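Local coordinates for periplasmic binding protein/LacI transcriptional regulator (PDB 5HQJ), which binds D-arabinose and probably serves as the sugar-binding component of an ABC transporter, at residues 154-160 / 186-192. Sequence-based numbering, arbitrary orientation.
Sequences AIITGQL and ETQGTDD
I155 and T187 pair in two parallel strands running only 6° apart, and three backbone hydrogen bonds link the segments: I155 N to E186 O, Q188 N to I155 O and T157 N to Q188 O. Beyond the strands, G158 O takes two backbone donors, T190 N at 3.0 Å with a nearly straight bond and D191 N with a weak one. This knits the two loops together at the C-terminal ends of the two strands. T190 is the side chain that hydrogen-bonds across the contact. T190 OG1 sits between its own backbone N and carbonyl carbon (chi1 64°) and donates to T157 O at 2.8 Å, in the carbonyl plane on a lone pair. The same rotamer turns T190 CG2 onto I156 CG2, 3.7 Å away, the two side chains crossing at about a right angle. T157 CG2 rests on G189 CA at 3.6 Å. L160 CD2 lies 3.8 Å from G189 CA. On the sheet face shared with T187, I155 lies side by side with it, I155 CD1 3.9 Å from T187 OG1. D192 OD1 lies 3.2 Å from G158 CA and is hydrogen-bonded to S218. D192 also touches the bound alpha-D-arabinopyranose, so the loop after strand 181-188 lines the sugar pocket. The contact belongs to the beta-alpha-beta unit of strand 150-156, helix 163-176 and strand 181-188, the last of these being the outermost strand on that side of the sheet. Helix 163-176 packs on T157 and T187, helix 194-207 covers A154, I156, E186 and Q188, and strand 211-216 pairs with the other side of strand 150-156.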
loop_
_atom_site.group_PDB
_atom_site.type_symbol
_atom_site.label_atom_id
_atom_site.label_comp_id
_atom_site.label_asym_id
_atom_site.label_seq_id
_atom_site.Cartn_x
_atom_site.Cartn_y
_atom_site.Cartn_z
ATOM N N ALA A 154 2.878 -9.713 -16.972
ATOM C CA ALA A 154 1.546 -9.520 -16.384
ATOM C C ALA A 154 1.633 -8.695 -15.107
ATOM O O ALA A 154 2.644 -8.712 -14.413
ATOM C CB ALA A 154 0.853 -10.855 -16.098
ATOM N N ILE A 155 0.573 -7.940 -14.837
ATOM C CA ILE A 155 0.451 -7.098 -13.668
ATOM C C ILE A 155 -0.768 -7.516 -12.877
ATOM O O ILE A 155 -1.890 -7.575 -13.419
ATOM C CB ILE A 155 0.327 -5.584 -14.051
ATOM C CG1 ILE A 155 1.472 -5.138 -14.939
ATOM C CG2 ILE A 155 0.162 -4.717 -12.736
ATOM C CD1 ILE A 155 1.322 -3.691 -15.429
ATOM N N ILE A 156 -0.545 -7.841 -11.605
ATOM C CA ILE A 156 -1.601 -8.299 -10.677
ATOM C C ILE A 156 -1.800 -7.208 -9.656
ATOM O O ILE A 156 -0.832 -6.821 -8.967
ATOM C CB ILE A 156 -1.231 -9.635 -9.991
ATOM C CG1 ILE A 156 -0.796 -10.687 -11.025
ATOM C CG2 ILE A 156 -2.364 -10.128 -9.147
ATOM C CD1 ILE A 156 -1.812 -11.000 -12.089
ATOM N N THR A 157 -3.027 -6.697 -9.537
ATOM C CA THR A 157 -3.286 -5.632 -8.589
ATOM C C THR A 157 -4.295 -6.073 -7.555
ATOM O O THR A 157 -4.706 -7.234 -7.551
ATOM C CB THR A 157 -3.713 -4.334 -9.331
ATOM O OG1 THR A 157 -3.781 -3.282 -8.357
ATOM C CG2 THR A 157 -5.041 -4.476 -10.130
ATOM N N GLY A 158 -4.701 -5.141 -6.690
ATOM C CA GLY A 158 -5.654 -5.448 -5.636
ATOM C C GLY A 158 -7.021 -4.960 -6.030
ATOM O O GLY A 158 -7.585 -5.393 -7.034
ATOM N N GLN A 159 -7.524 -4.002 -5.259
ATOM C CA GLN A 159 -8.796 -3.380 -5.573
ATOM C C GLN A 159 -8.599 -2.330 -6.695
ATOM O O GLN A 159 -7.661 -1.539 -6.685
ATOM C CB GLN A 159 -9.427 -2.787 -4.294
ATOM C CG GLN A 159 -8.522 -1.928 -3.379
ATOM C CD GLN A 159 -7.763 -2.722 -2.296
ATOM O OE1 GLN A 159 -6.754 -3.351 -2.579
ATOM N NE2 GLN A 159 -8.235 -2.656 -1.051
ATOM N N LEU A 160 -9.487 -2.399 -7.679
ATOM C CA LEU A 160 -9.366 -1.591 -8.878
ATOM C C LEU A 160 -9.548 -0.077 -8.657
ATOM O O LEU A 160 -9.156 0.711 -9.513
ATOM C CB LEU A 160 -10.361 -2.085 -9.933
ATOM C CG LEU A 160 -10.250 -3.544 -10.374
ATOM C CD1 LEU A 160 -11.374 -3.904 -11.350
ATOM C CD2 LEU A 160 -8.887 -3.820 -10.983
ATOM N N GLU A 186 -1.375 -8.723 -19.682
ATOM C CA GLU A 186 -2.463 -8.842 -18.713
ATOM C C GLU A 186 -2.299 -7.890 -17.573
ATOM O O GLU A 186 -1.193 -7.743 -17.027
ATOM C CB GLU A 186 -2.526 -10.246 -18.128
ATOM C CG GLU A 186 -3.625 -10.421 -17.081
ATOM C CD GLU A 186 -3.865 -11.880 -16.744
ATOM O OE1 GLU A 186 -3.771 -12.715 -17.662
ATOM O OE2 GLU A 186 -4.118 -12.174 -15.560
ATOM N N THR A 187 -3.393 -7.229 -17.219
ATOM C CA THR A 187 -3.480 -6.461 -15.970
ATOM C C THR A 187 -4.802 -6.830 -15.320
ATOM O O THR A 187 -5.858 -6.607 -15.914
ATOM C CB THR A 187 -3.408 -4.932 -16.187
ATOM O OG1 THR A 187 -2.180 -4.594 -16.847
ATOM C CG2 THR A 187 -3.541 -4.199 -14.836
ATOM N N GLN A 188 -4.760 -7.449 -14.135
ATOM C CA GLN A 188 -5.984 -7.952 -13.498
ATOM C C GLN A 188 -6.004 -7.705 -11.997
ATOM O O GLN A 188 -4.970 -7.756 -11.320
ATOM C CB GLN A 188 -6.161 -9.466 -13.758
ATOM C CG GLN A 188 -6.439 -9.835 -15.179
ATOM C CD GLN A 188 -7.853 -9.486 -15.582
ATOM O OE1 GLN A 188 -8.813 -9.897 -14.930
ATOM N NE2 GLN A 188 -7.988 -8.659 -16.601
ATOM N N GLY A 189 -7.172 -7.420 -11.459
ATOM C CA GLY A 189 -7.339 -7.198 -10.040
ATOM C C GLY A 189 -7.755 -8.444 -9.244
ATOM O O GLY A 189 -8.138 -9.451 -9.819
ATOM N N THR A 190 -7.712 -8.301 -7.925
ATOM C CA THR A 190 -7.932 -9.406 -6.999
ATOM C C THR A 190 -8.696 -9.013 -5.752
ATOM O O THR A 190 -9.018 -9.880 -4.939
ATOM C CB THR A 190 -6.608 -9.990 -6.521
ATOM O OG1 THR A 190 -5.901 -8.988 -5.782
ATOM C CG2 THR A 190 -5.776 -10.455 -7.710
ATOM N N ASP A 191 -8.936 -7.719 -5.600
ATOM C CA ASP A 191 -9.463 -7.186 -4.367
ATOM C C ASP A 191 -8.634 -7.699 -3.190
ATOM O O ASP A 191 -9.129 -7.747 -2.068
ATOM C CB ASP A 191 -10.945 -7.561 -4.204
ATOM C CG ASP A 191 -11.815 -7.072 -5.366
ATOM O OD1 ASP A 191 -11.529 -5.985 -5.914
ATOM O OD2 ASP A 191 -12.792 -7.770 -5.728
ATOM N N ASP A 192 -7.373 -8.072 -3.452
ATOM C CA ASP A 192 -6.481 -8.624 -2.432
ATOM C C ASP A 192 -7.143 -9.761 -1.674
ATOM O O ASP A 192 -6.886 -9.957 -0.495
ATOM C CB ASP A 192 -6.015 -7.536 -1.454
ATOM C CG ASP A 192 -4.920 -6.659 -2.026
ATOM O OD1 ASP A 192 -4.403 -6.978 -3.114
ATOM O OD2 ASP A 192 -4.548 -5.665 -1.366
#